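Local coordinates for protein exoribonuclease II, mitochondrial (Candida glabrata, PDB 6F3H) that degrades RNA from its 3' end as the exoribonuclease component of the mitochondrial RNA degradosome mtEXO, at residues 61-65 with 75-79; 151-155 with 176-180; 261-265 with 292-296; 332-336 with 818-822; 490-496 with 511-517. The protein carries 1 engineered substitution. All blocks are in the same frame, centred on the assembly; numbering follows the deposited sequence.

Interaction 1 (61-65 with 75-79)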
# COMPACT_ATOMS: atom_id res chain seq x y z
N ASP A 61 -25.95 -7.66 -6.18
CA ASP A 61 -25.60 -6.26 -5.91
C ASP A 61 -24.89 -6.18 -4.57
O ASP A 61 -25.50 -6.48 -3.52
CB ASP A 61 -26.82 -5.32 -5.89
N PRO A 62 -23.62 -5.80 -4.54
CA PRO A 62 -22.89 -5.79 -3.27
C PRO A 62 -22.67 -4.38 -2.74
O PRO A 62 -21.66 -4.13 -2.06
CB PRO A 62 -21.56 -6.45 -3.64
CG PRO A 62 -21.40 -6.16 -5.12
CD PRO A 62 -22.71 -5.64 -5.68
N ARG A 63 -23.58 -3.46 -3.01
CA ARG A 63 -23.39 -2.11 -2.52
C ARG A 63 -24.10 -1.86 -1.20
O ARG A 63 -25.15 -2.44 -0.89
CB ARG A 63 -23.83 -1.05 -3.52
CG ARG A 63 -23.26 -1.29 -4.86
CD ARG A 63 -24.01 -0.47 -5.83
NE ARG A 63 -25.36 -0.96 -5.97
CZ ARG A 63 -26.28 -0.35 -6.70
NH1 ARG A 63 -25.98 0.78 -7.35
NH2 ARG A 63 -27.49 -0.87 -6.77
N TYR A 64 -23.52 -0.94 -0.45
CA TYR A 64 -24.11 -0.50 0.78
C TYR A 64 -25.15 0.55 0.49
O TYR A 64 -25.07 1.29 -0.49
CB TYR A 64 -23.04 0.08 1.67
CG TYR A 64 -22.13 -0.95 2.24
CD1 TYR A 64 -21.14 -1.53 1.46
CD2 TYR A 64 -22.27 -1.36 3.55
CE1 TYR A 64 -20.29 -2.50 2.00
CE2 TYR A 64 -21.44 -2.30 4.09
CZ TYR A 64 -20.45 -2.87 3.32
OH TYR A 64 -19.64 -3.82 3.91
N THR A 65 -26.09 0.66 1.40
CA THR A 65 -27.11 1.68 1.30
C THR A 65 -26.78 2.74 2.32
O THR A 65 -26.58 2.44 3.50
CB THR A 65 -28.48 1.12 1.57
OG1 THR A 65 -28.62 -0.13 0.89
CG2 THR A 65 -29.51 2.10 1.12
N TYR A 75 -26.68 4.22 -2.86
CA TYR A 75 -26.07 2.90 -2.92
C TYR A 75 -24.66 3.08 -3.45
O TYR A 75 -24.47 3.67 -4.51
CB TYR A 75 -26.85 1.98 -3.83
CG TYR A 75 -28.27 1.87 -3.40
CD1 TYR A 75 -28.65 1.00 -2.38
CD2 TYR A 75 -29.24 2.65 -3.99
CE1 TYR A 75 -29.98 0.90 -2.00
CE2 TYR A 75 -30.55 2.57 -3.62
CZ TYR A 75 -30.92 1.69 -2.62
OH TYR A 75 -32.25 1.60 -2.23
N ALA A 76 -23.68 2.59 -2.71
CA ALA A 76 -22.32 2.88 -3.10
C ALA A 76 -21.41 1.74 -2.71
O ALA A 76 -21.69 0.99 -1.77
CB ALA A 76 -21.81 4.18 -2.48
N MSE A 77 -20.32 1.63 -3.46
CA MSE A 77 -19.27 0.69 -3.14
C MSE A 77 -18.64 1.07 -1.84
O MSE A 77 -18.36 2.23 -1.59
CB MSE A 77 -18.20 0.66 -4.23
CG MSE A 77 -18.58 -0.19 -5.42
SE MSE A 77 -19.53 -1.81 -4.87
CE MSE A 77 -20.22 -2.38 -6.61
N LYS A 78 -18.41 0.06 -1.02
CA LYS A 78 -17.64 0.22 0.20
C LYS A 78 -16.51 1.22 0.04
O LYS A 78 -16.27 2.03 0.93
CB LYS A 78 -17.11 -1.15 0.60
CG LYS A 78 -16.11 -1.11 1.71
CD LYS A 78 -15.50 -2.50 1.89
CE LYS A 78 -14.16 -2.68 1.14
NZ LYS A 78 -12.95 -2.58 2.03
N ASN A 79 -15.80 1.19 -1.08
CA ASN A 79 -14.63 2.04 -1.25
C ASN A 79 -14.97 3.44 -1.70
O ASN A 79 -14.07 4.28 -1.78
CB ASN A 79 -13.70 1.40 -2.23
CG ASN A 79 -13.21 0.11 -1.73
OD1 ASN A 79 -14.00 -0.79 -1.47
ND2 ASN A 79 -11.91 0.01 -1.50

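Interaction 2 (151-155 with 176-180)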
# COMPACT_ATOMS: atom_id res chain seq x y z
N LYS A 151 -6.72 28.17 10.70
CA LYS A 151 -5.67 27.39 11.32
C LYS A 151 -4.83 26.67 10.27
O LYS A 151 -3.60 26.72 10.31
CB LYS A 151 -6.27 26.38 12.29
CG LYS A 151 -7.20 27.00 13.35
CD LYS A 151 -7.91 25.94 14.20
CE LYS A 151 -8.55 26.54 15.45
NZ LYS A 151 -9.40 25.57 16.21
N LEU A 152 -5.50 26.05 9.28
CA LEU A 152 -4.82 25.32 8.22
C LEU A 152 -3.78 26.17 7.53
O LEU A 152 -2.64 25.73 7.34
CB LEU A 152 -5.84 24.82 7.19
CG LEU A 152 -6.56 23.57 7.68
CD1 LEU A 152 -7.70 23.12 6.83
CD2 LEU A 152 -5.53 22.52 7.72
N GLU A 153 -4.14 27.38 7.15
CA GLU A 153 -3.13 28.25 6.57
C GLU A 153 -1.99 28.47 7.56
O GLU A 153 -0.82 28.54 7.17
CB GLU A 153 -3.76 29.58 6.15
N LEU A 154 -2.32 28.53 8.84
CA LEU A 154 -1.31 28.86 9.84
C LEU A 154 -0.36 27.70 10.07
O LEU A 154 0.85 27.81 9.82
CB LEU A 154 -1.98 29.27 11.14
CG LEU A 154 -1.01 29.63 12.29
CD1 LEU A 154 0.23 30.40 11.84
CD2 LEU A 154 -1.77 30.45 13.30
N ILE A 155 -0.89 26.58 10.55
CA ILE A 155 0.01 25.49 10.83
C ILE A 155 0.61 24.96 9.56
O ILE A 155 1.67 24.34 9.62
CB ILE A 155 -0.70 24.39 11.61
CG1 ILE A 155 -1.99 23.98 10.92
CG2 ILE A 155 -1.03 24.90 12.94
CD1 ILE A 155 -1.85 23.04 9.78
N ILE A 176 -4.27 18.76 16.15
CA ILE A 176 -3.72 20.10 16.21
C ILE A 176 -4.81 21.13 15.98
O ILE A 176 -4.85 22.17 16.64
CB ILE A 176 -2.60 20.24 15.18
CG1 ILE A 176 -1.51 19.24 15.50
CG2 ILE A 176 -2.11 21.66 15.10
CD1 ILE A 176 -0.35 19.35 14.61
N ILE A 177 -5.68 20.86 15.02
CA ILE A 177 -6.74 21.82 14.74
C ILE A 177 -7.60 22.03 15.97
O ILE A 177 -7.90 23.16 16.37
CB ILE A 177 -7.58 21.33 13.55
CG1 ILE A 177 -6.71 21.24 12.29
CG2 ILE A 177 -8.70 22.26 13.33
CD1 ILE A 177 -5.97 22.49 12.00
N LYS A 178 -7.97 20.94 16.63
CA LYS A 178 -8.82 21.07 17.80
C LYS A 178 -8.12 21.83 18.92
O LYS A 178 -8.69 22.76 19.50
CB LYS A 178 -9.24 19.68 18.26
CG LYS A 178 -9.88 19.67 19.60
CD LYS A 178 -11.30 20.12 19.48
CE LYS A 178 -12.17 19.45 20.51
NZ LYS A 178 -13.59 19.54 20.07
N ASN A 179 -6.86 21.49 19.19
CA ASN A 179 -6.15 21.91 20.40
C ASN A 179 -5.43 23.23 20.23
O ASN A 179 -4.52 23.52 21.00
CB ASN A 179 -5.16 20.83 20.83
CG ASN A 179 -5.84 19.59 21.33
OD1 ASN A 179 -6.95 19.67 21.85
ND2 ASN A 179 -5.19 18.43 21.16
N LEU A 180 -5.83 24.04 19.26
CA LEU A 180 -5.07 25.23 18.93
C LEU A 180 -5.92 26.47 19.10
O LEU A 180 -7.05 26.52 18.60
CB LEU A 180 -4.54 25.15 17.51
CG LEU A 180 -3.57 26.29 17.21
CD1 LEU A 180 -2.29 26.17 18.01
CD2 LEU A 180 -3.25 26.27 15.76

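Interaction 3 (261-265 with 292-296)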
# COMPACT_ATOMS: atom_id res chain seq x y z
N VAL A 261 2.99 31.05 -12.57
CA VAL A 261 2.75 30.39 -13.84
C VAL A 261 1.42 30.84 -14.43
O VAL A 261 1.34 31.23 -15.61
CB VAL A 261 2.77 28.87 -13.63
CG1 VAL A 261 2.30 28.18 -14.87
CG2 VAL A 261 4.16 28.44 -13.21
N ILE A 262 0.36 30.77 -13.62
CA ILE A 262 -0.97 31.18 -14.07
C ILE A 262 -0.94 32.61 -14.52
O ILE A 262 -1.47 32.97 -15.57
CB ILE A 262 -2.00 30.97 -12.94
CG1 ILE A 262 -2.38 29.49 -12.86
CG2 ILE A 262 -3.20 31.89 -13.14
CD1 ILE A 262 -2.82 29.05 -11.49
N THR A 263 -0.31 33.46 -13.73
CA THR A 263 -0.24 34.86 -14.08
C THR A 263 0.45 35.06 -15.42
O THR A 263 -0.08 35.72 -16.31
CB THR A 263 0.50 35.61 -13.00
OG1 THR A 263 -0.08 35.30 -11.73
CG2 THR A 263 0.41 37.07 -13.26
N ARG A 264 1.61 34.42 -15.60
CA ARG A 264 2.34 34.72 -16.82
C ARG A 264 1.62 34.19 -18.05
O ARG A 264 1.79 34.72 -19.15
CB ARG A 264 3.79 34.22 -16.70
CG ARG A 264 4.57 34.38 -17.98
CD ARG A 264 6.06 34.53 -17.74
NE ARG A 264 6.64 35.31 -18.84
CZ ARG A 264 6.96 34.81 -20.03
NH1 ARG A 264 7.47 35.59 -20.99
NH2 ARG A 264 6.79 33.51 -20.27
N LEU A 265 0.77 33.20 -17.88
CA LEU A 265 0.10 32.59 -19.01
C LEU A 265 -1.20 33.27 -19.42
O LEU A 265 -1.62 33.11 -20.57
CB LEU A 265 -0.18 31.14 -18.70
CG LEU A 265 1.03 30.23 -18.80
CD1 LEU A 265 0.51 28.85 -18.75
CD2 LEU A 265 1.80 30.46 -20.09
N TYR A 292 10.14 28.20 -22.71
CA TYR A 292 8.95 27.76 -22.02
C TYR A 292 9.19 26.51 -21.21
O TYR A 292 8.39 25.58 -21.27
CB TYR A 292 7.83 27.51 -23.03
CG TYR A 292 7.32 28.77 -23.70
CD1 TYR A 292 6.66 29.76 -22.97
CD2 TYR A 292 7.51 28.99 -25.05
CE1 TYR A 292 6.18 30.93 -23.58
CE2 TYR A 292 7.05 30.16 -25.67
CZ TYR A 292 6.39 31.12 -24.94
OH TYR A 292 5.94 32.27 -25.56
N ASP A 293 10.27 26.45 -20.44
CA ASP A 293 10.42 25.23 -19.65
C ASP A 293 9.41 25.19 -18.52
O ASP A 293 9.01 24.10 -18.09
CB ASP A 293 11.84 25.07 -19.11
CG ASP A 293 12.20 23.59 -18.85
OD1 ASP A 293 11.79 22.72 -19.66
OD2 ASP A 293 12.88 23.28 -17.85
N TYR A 294 8.97 26.35 -18.05
CA TYR A 294 7.94 26.31 -17.03
C TYR A 294 6.67 25.62 -17.50
O TYR A 294 5.91 25.10 -16.68
CB TYR A 294 7.64 27.72 -16.54
CG TYR A 294 6.98 28.64 -17.54
CD1 TYR A 294 7.73 29.32 -18.49
CD2 TYR A 294 5.62 28.86 -17.50
CE1 TYR A 294 7.13 30.19 -19.38
CE2 TYR A 294 5.00 29.72 -18.39
CZ TYR A 294 5.75 30.39 -19.32
OH TYR A 294 5.10 31.26 -20.18
N ILE A 295 6.45 25.53 -18.80
CA ILE A 295 5.28 24.80 -19.26
C ILE A 295 5.56 23.32 -19.33
O ILE A 295 4.68 22.50 -19.06
CB ILE A 295 4.82 25.33 -20.62
CG1 ILE A 295 4.45 26.80 -20.52
CG2 ILE A 295 3.67 24.48 -21.15
CD1 ILE A 295 3.74 27.34 -21.74
N ARG A 296 6.76 22.93 -19.69
CA ARG A 296 7.03 21.51 -19.65
C ARG A 296 6.79 21.01 -18.24
O ARG A 296 6.08 20.03 -18.04
CB ARG A 296 8.44 21.23 -20.10
CG ARG A 296 8.58 21.36 -21.57
CD ARG A 296 9.78 20.63 -22.04
NE ARG A 296 11.06 21.19 -21.64
CZ ARG A 296 12.10 21.20 -22.46
NH1 ARG A 296 11.97 20.71 -23.68
NH2 ARG A 296 13.27 21.71 -22.08

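Interaction 4 (332-336 with 818-822)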
# COMPACT_ATOMS: atom_id res chain seq x y z
N VAL A 332 -8.90 16.19 -22.12
CA VAL A 332 -7.66 16.54 -21.46
C VAL A 332 -7.38 15.47 -20.43
O VAL A 332 -8.02 15.43 -19.38
CB VAL A 332 -7.74 17.92 -20.80
CG1 VAL A 332 -6.57 18.17 -19.88
CG2 VAL A 332 -7.87 19.00 -21.86
N THR A 333 -6.39 14.62 -20.72
CA THR A 333 -6.04 13.45 -19.94
C THR A 333 -4.55 13.44 -19.72
O THR A 333 -3.79 13.97 -20.53
CB THR A 333 -6.46 12.14 -20.65
OG1 THR A 333 -5.65 11.94 -21.82
CG2 THR A 333 -7.89 12.20 -21.10
N ARG A 334 -4.12 12.79 -18.65
CA ARG A 334 -2.69 12.74 -18.38
C ARG A 334 -1.94 12.17 -19.56
O ARG A 334 -0.88 12.68 -19.92
CB ARG A 334 -2.44 11.88 -17.15
CG ARG A 334 -3.46 12.06 -16.06
CD ARG A 334 -2.84 12.53 -14.79
NE ARG A 334 -1.95 11.52 -14.26
CZ ARG A 334 -2.32 10.60 -13.38
NH1 ARG A 334 -3.58 10.58 -12.96
NH2 ARG A 334 -1.43 9.69 -12.95
N SER A 335 -2.48 11.11 -20.17
CA SER A 335 -1.89 10.54 -21.38
C SER A 335 -1.64 11.60 -22.41
O SER A 335 -0.65 11.57 -23.14
CB SER A 335 -2.78 9.47 -21.96
OG SER A 335 -2.79 8.36 -21.11
N LEU A 336 -2.57 12.54 -22.49
CA LEU A 336 -2.47 13.55 -23.51
C LEU A 336 -1.38 14.55 -23.14
O LEU A 336 -0.59 14.95 -23.99
CB LEU A 336 -3.83 14.20 -23.67
CG LEU A 336 -4.11 14.74 -25.06
CD1 LEU A 336 -4.42 13.56 -25.92
CD2 LEU A 336 -5.27 15.68 -24.98
N HIS A 818 -6.08 5.13 -22.40
CA HIS A 818 -5.24 6.19 -21.84
C HIS A 818 -4.39 5.65 -20.71
O HIS A 818 -4.82 5.64 -19.54
CB HIS A 818 -6.06 7.37 -21.37
CG HIS A 818 -6.90 7.95 -22.45
ND1 HIS A 818 -8.24 7.67 -22.58
CD2 HIS A 818 -6.60 8.82 -23.44
CE1 HIS A 818 -8.73 8.33 -23.61
NE2 HIS A 818 -7.75 9.04 -24.15
N PRO A 819 -3.15 5.27 -21.02
CA PRO A 819 -2.31 4.56 -20.04
C PRO A 819 -1.97 5.37 -18.81
O PRO A 819 -2.15 4.89 -17.69
CB PRO A 819 -1.07 4.20 -20.87
CG PRO A 819 -1.52 4.32 -22.30
CD PRO A 819 -2.49 5.43 -22.32
N LEU A 820 -1.45 6.59 -18.98
CA LEU A 820 -1.09 7.39 -17.81
C LEU A 820 -2.28 7.67 -16.92
O LEU A 820 -2.11 8.03 -15.75
CB LEU A 820 -0.48 8.71 -18.25
CG LEU A 820 1.03 8.61 -18.26
CD1 LEU A 820 1.61 9.88 -18.79
CD2 LEU A 820 1.50 8.33 -16.86
N ASP A 821 -3.49 7.50 -17.46
CA ASP A 821 -4.71 7.76 -16.72
C ASP A 821 -5.35 6.49 -16.18
O ASP A 821 -6.15 6.58 -15.24
CB ASP A 821 -5.72 8.46 -17.63
CG ASP A 821 -5.14 9.67 -18.34
OD1 ASP A 821 -4.51 9.50 -19.41
OD2 ASP A 821 -5.41 10.80 -17.90
N GLY A 822 -5.00 5.33 -16.73
CA GLY A 822 -5.60 4.09 -16.29
C GLY A 822 -6.96 3.86 -16.92
O GLY A 822 -7.80 3.17 -16.33

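Interaction 5 (490-496 with 511-517)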
# COMPACT_ATOMS: atom_id res chain seq x y z
N THR A 490 22.36 -13.59 12.25
CA THR A 490 20.96 -13.79 11.99
C THR A 490 20.20 -13.52 13.25
O THR A 490 20.77 -13.38 14.33
CB THR A 490 20.60 -15.21 11.57
OG1 THR A 490 20.48 -16.00 12.76
CG2 THR A 490 21.65 -15.77 10.71
N ILE A 491 18.89 -13.54 13.10
CA ILE A 491 17.98 -13.81 14.18
C ILE A 491 17.26 -15.09 13.82
O ILE A 491 16.59 -15.15 12.79
CB ILE A 491 16.97 -12.68 14.38
CG1 ILE A 491 17.70 -11.37 14.71
CG2 ILE A 491 16.03 -13.03 15.51
CD1 ILE A 491 16.75 -10.27 15.26
N SER A 492 17.38 -16.10 14.66
CA SER A 492 16.95 -17.42 14.26
C SER A 492 15.87 -17.94 15.20
O SER A 492 15.97 -17.82 16.43
CB SER A 492 18.14 -18.36 14.19
OG SER A 492 19.14 -17.81 13.35
N PHE A 493 14.85 -18.52 14.59
CA PHE A 493 13.68 -19.02 15.29
C PHE A 493 13.65 -20.51 15.09
O PHE A 493 13.59 -20.98 13.95
CB PHE A 493 12.42 -18.39 14.73
CG PHE A 493 12.46 -16.90 14.73
CD1 PHE A 493 13.15 -16.22 13.73
CD2 PHE A 493 11.81 -16.18 15.71
CE1 PHE A 493 13.21 -14.83 13.72
CE2 PHE A 493 11.86 -14.80 15.71
CZ PHE A 493 12.56 -14.12 14.71
N SER A 494 13.70 -21.25 16.17
CA SER A 494 13.89 -22.68 16.10
C SER A 494 12.74 -23.36 16.83
O SER A 494 12.23 -22.83 17.82
CB SER A 494 15.22 -23.08 16.71
OG SER A 494 16.24 -22.21 16.25
N PHE A 495 12.31 -24.49 16.29
CA PHE A 495 11.23 -25.25 16.90
C PHE A 495 11.12 -26.60 16.21
O PHE A 495 11.70 -26.82 15.14
CB PHE A 495 9.92 -24.52 16.81
CG PHE A 495 9.64 -24.08 15.44
CD1 PHE A 495 10.10 -22.85 14.99
CD2 PHE A 495 8.98 -24.92 14.56
CE1 PHE A 495 9.86 -22.44 13.68
CE2 PHE A 495 8.74 -24.53 13.27
CZ PHE A 495 9.18 -23.27 12.82
N GLU A 496 10.34 -27.49 16.81
CA GLU A 496 10.23 -28.85 16.32
C GLU A 496 8.81 -29.21 15.99
O GLU A 496 7.85 -28.82 16.68
CB GLU A 496 10.77 -29.82 17.32
CG GLU A 496 12.27 -29.78 17.36
CD GLU A 496 12.81 -30.28 18.67
OE1 GLU A 496 12.09 -31.05 19.33
OE2 GLU A 496 13.95 -29.92 19.02
N THR A 511 9.05 -26.17 22.10
CA THR A 511 10.33 -26.15 21.38
C THR A 511 10.74 -24.74 20.96
O THR A 511 11.93 -24.46 20.79
CB THR A 511 10.28 -26.97 20.10
OG1 THR A 511 9.60 -28.20 20.33
CG2 THR A 511 11.68 -27.24 19.65
N PHE A 512 9.76 -23.88 20.75
CA PHE A 512 10.00 -22.62 20.07
C PHE A 512 11.04 -21.81 20.80
O PHE A 512 10.97 -21.61 22.01
CB PHE A 512 8.71 -21.82 19.95
CG PHE A 512 8.89 -20.47 19.31
CD1 PHE A 512 8.91 -20.33 17.93
CD2 PHE A 512 9.08 -19.34 20.09
CE1 PHE A 512 9.08 -19.07 17.34
CE2 PHE A 512 9.25 -18.09 19.51
CZ PHE A 512 9.26 -17.96 18.13
N GLN A 513 11.98 -21.27 20.04
CA GLN A 513 13.08 -20.57 20.64
C GLN A 513 13.54 -19.46 19.71
O GLN A 513 13.50 -19.61 18.49
CB GLN A 513 14.20 -21.56 20.91
CG GLN A 513 15.23 -21.09 21.86
CD GLN A 513 16.49 -21.88 21.69
OE1 GLN A 513 17.56 -21.44 22.08
NE2 GLN A 513 16.37 -23.04 21.07
N VAL A 514 13.95 -18.33 20.29
CA VAL A 514 14.47 -17.23 19.51
C VAL A 514 15.89 -16.97 19.98
O VAL A 514 16.13 -16.87 21.19
CB VAL A 514 13.61 -15.96 19.66
CG1 VAL A 514 14.05 -14.86 18.68
CG2 VAL A 514 12.13 -16.25 19.47
N ARG A 515 16.84 -16.90 19.04
CA ARG A 515 18.25 -16.69 19.35
C ARG A 515 18.90 -15.82 18.30
O ARG A 515 18.53 -15.85 17.12
CB ARG A 515 19.08 -17.96 19.36
CG ARG A 515 18.87 -18.87 20.50
CD ARG A 515 19.66 -20.15 20.25
NE ARG A 515 18.79 -21.18 19.71
CZ ARG A 515 19.22 -22.29 19.12
NH1 ARG A 515 20.52 -22.51 18.98
NH2 ARG A 515 18.35 -23.17 18.67
N LEU A 516 19.92 -15.07 18.72
CA LEU A 516 20.80 -14.36 17.80
C LEU A 516 21.84 -15.35 17.33
O LEU A 516 22.59 -15.87 18.16
CB LEU A 516 21.48 -13.17 18.48
CG LEU A 516 20.63 -12.05 19.12
CD1 LEU A 516 21.54 -10.92 19.63
CD2 LEU A 516 19.54 -11.48 18.20
N GLY A 517 21.90 -15.62 16.03
CA GLY A 517 22.76 -16.69 15.57
C GLY A 517 23.88 -16.32 14.61
O GLY A 517 24.15 -15.13 14.39

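Interaction 1 (61-65 with 75-79)
Tyr64 and Ala76 form the tight part of this contact, a good example of how a single hydrogen-bonded pair joins the two strands of an antiparallel β-hairpin beside the non-hydrogen-bonded pair Thr65-Tyr75. Tyr64 N donates to Ala76 O at 3.0 Å, and Ala76 N donates back to Tyr64 O at 2.9 Å, lying in the carbonyl plane. Tyr64 O thus has one N-H donor, and a much weaker C-H contact from Tyr75 CA. On the buried face the ring of Tyr64 runs alongside the start of the Lys78 side chain, pointing the same way, with Tyr64 CE1 3.7 Å from Lys78 CB.

The face bearing Thr65 and Tyr75 opens to solvent at its tyrosine. Thr65 CG2 is 3.4 Å from Tyr75 CE1. Arg63 bends at its third torsion (chi3 -68°), which lays the guanidinium against Tyr75; CB of Tyr75 stands 3.7 Å above the centre of the guanidinium plane. Behind this bend, Arg63 CG meets the methyl CE of Met77, a selenomethionine, at 3.7 Å.

Nearby, Asn79 packs on a phosphate of the bound RNA. Strand 73-76 is one of the two edge strands of a five-stranded antiparallel sheet. Strand 64-68 pairs on its far side with strand 50-54, where Thr65 bonds through its backbone to Val53 and Asn54 and the Tyr64 side chain rests on Cys52.

Interaction 2 (151-155 with 176-180)
Lys151 sets off with CG beside its backbone N (chi1 -54°) and runs extended through every later bond, a course that carries its ammonium group across to the end of helix 170-178. There NZ donates to Ile177 O at 2.8 Å, its approach tilted 27° from the carbonyl plane. The carbonyl belongs to the last turn of the helix, since Asn179 is the first residue to leave helical geometry. A positive charge at this end would be expected to suit the helix dipole. Leu180 O also lies 3.5 Å from Lys151 NZ. The aliphatic part of the lysine is used as well: its CD packs on Ile177 CG2 at 3.9 Å, and its CB meets Ile177 CD1.

These helices belong to a run that includes helix 123-159, strand 166-169, helices 170-178, 182-186, 193-200 and 212-226 and then strands 231-237 and 242-248, an order consistent with a winged-helix domain. The contact joins the long helix 123-159 to the C-terminal end of the short helix 170-178.

Beneath the lysine the chemistry turns apolar. With chi1 at 52°, Ile155 turns its CG2 methyl, not CG1, toward Leu180 and Ile176. That methyl lies 3.8 Å from Leu180 CD2, the two side chains running antiparallel alongside one another, and 4.0 Å from Ile176 CG2. Leu152 CD2 approaches Ile177 CD1 more distantly, at 4.3 Å. Around them, Trp231 covers Leu152 and Ile155, Thr218 meets Ile177, and Val198 and Tyr194 of helix 193-200 close over Leu180.

Interaction 3 (261-265 with 292-296)
Val261 and Tyr294 bring their CA atoms to 7.3 Å where a turn within the long helix 251-281 faces the first turn of helix 293-303, which begins just after Tyr292 at the N-cap position. The aromatic side chain of Tyr294 does most of the bridging. Its CG lies between the backbone N and the carbonyl carbon (chi1 68°), the crowded position, and the ring reaches across to the other helix with its hydroxyl leading.

Two kinds of neighbour receive it. Leu265 comes to the ring edge, with CD2 3.7 Å from Tyr294 CE2, each side chain reaching back past the other; Val261 CG1 also approaches near the ring plane. Leu265 CD2 continues to Ile295 CD1 at 4.0 Å, and Ile295 CG1 covers a face of the Tyr294 ring, offset toward its rim.

At the hydroxyl, Arg264 arrives on an extended chain and crosses the tyrosine at about a right angle, the guanidinium and ring planes 79° apart. Its NH2 makes a weak hydrogen bond to Tyr294 OH at 2.8 Å, the angle at hydrogen being 118°. The stronger partner of that NH2 is Glu272, further along its own helix, through a salt bridge. The same carboxylate oxygen has a weak bond with Tyr292 OH, so Glu272 meets Tyr292 directly and reaches Tyr294 only by way of Arg264.

Ile295 also meets Phe276. Helices 251-281, 293-303 and 311-322 pack together here as a small helical bundle, with Leu265 placed between Tyr294, Ile295 and, on the third helix, Ile316.

Interaction 4 (332-336 with 818-822)
Asp821 meets Ser335 and Arg334 at the N-terminus of helix 334-343, a carboxylate set against the backbone N-H groups of a helix's first turn. The aspartate sits in the turn between strands 808-818 and 823-827, in the C-terminal β-domain, probably the S1-type OB fold that ends RNase II-family enzymes.

OD1 accepts from Ser335 N at 2.7 Å, with an angle at hydrogen of 160°, on its syn side and somewhat out of the carboxylate plane. A second bond comes from Ser335 OG, also 2.7 Å from Asp821 OD1 and nearly along its C-O axis. OD2 faces Arg334 N at a distance too short to be trusted in detail. The N-H of Ser335, its hydroxyl and the positive end of the helix would probably favour the ionised form of the aspartate.

Ser335 OG is itself an acceptor, taking a weak bond from Leu820 N at 3.1 Å, and thereby passes the link back to the loop. Thr333, the N-cap residue, turns its OG1 to its own helix, where it accepts from Leu336 N at 3.2 Å, a capping bond that complements the one from outside.

Arg334 does not pair its guanidinium with the aspartate. Bent at chi2 (-120°) and again at chi3, the side chain is led past Asp821 toward Ala303, whose O accepts from NE. Leu820 O stands over a face of the guanidinium, 3.3 Å from Arg334 NH2, without bonding to it. Across the helix end, Thr333 CG2 rests 4.3 Å above the His818 ring plane, toward its rim.

Interaction 5 (490-496 with 511-517)
Phe493, Phe512 and Val514 set the pattern on one face of this antiparallel hairpin. The Phe493 and Phe512 side chains lie side by side and point the same way; CZ of Phe512 comes to the edge of the Phe493 ring, 3.9 Å from CD2. Val514, opposite Phe493 in a non-hydrogen-bonded pair, runs alongside it too, with CG1 3.7 Å from Phe493 CE2. A different first torsion (chi1 51°) swings Phe495 away from that alignment, and it crosses Phe512 at a slant, Phe495 CD1 lying 4.1 Å from Phe512 CD1. Further along, Ile491 and Leu516 point together, Ile491 CG1 to Leu516 CD2, 3.9 Å.

The other face is polar, carrying Thr490, Ser492, Ser494, Gln513 and Arg515. Ser492 OG and Ser494 OG bond to His427 and His425, and Arg515 makes a cation-pi contact with Tyr390. At the far end Glu496 stands at about a right angle to Thr511, whose CG2 lies 3.4 Å from Glu496 CD; the carboxylate is gripped by Arg421 and Arg423.

Six backbone bonds run between the strands. The straightest is in the middle: Ser492 N to Arg515 O, 2.7 Å. At the Thr490-Gly517 pair the donors instead stand well above the carbonyl planes.

The hairpin lies within the RNB domain, the Phe493 side chain about 9 Å from that of Asp410, which binds magnesium. Strand 488-499 pairs on its other side with strand 421-429, strand 505-519 with the short parallel strand 390-391, and helices 603-625 and 703-716 cover the aromatic face, touching Phe493 through Cys619 and Ile491 through His713.

None of the five contacts touches another. Interactions 1 and 5 both join the strands of antiparallel hairpins, but interaction 1 pairs two short strands at the edge of their sheet, with an exposed tyrosine, whereas interaction 5 lays its aromatic face against helices of the RNB domain. Interactions 2 and 3 pack helices, each combining aliphatic contacts with one long basic side chain: it ends on a helix-end carbonyl in one and, weakly, on a tyrosine hydroxyl in the other, beside a salt bridge to Glu272. Interactions 1 to 3 are buried, 4 and 5 partly so. Interaction 4 relies most on side-chain polarity. Helix 293-303 links interactions 3 and 4, since Ala303 receives Arg334; their centres are about 21 Å apart.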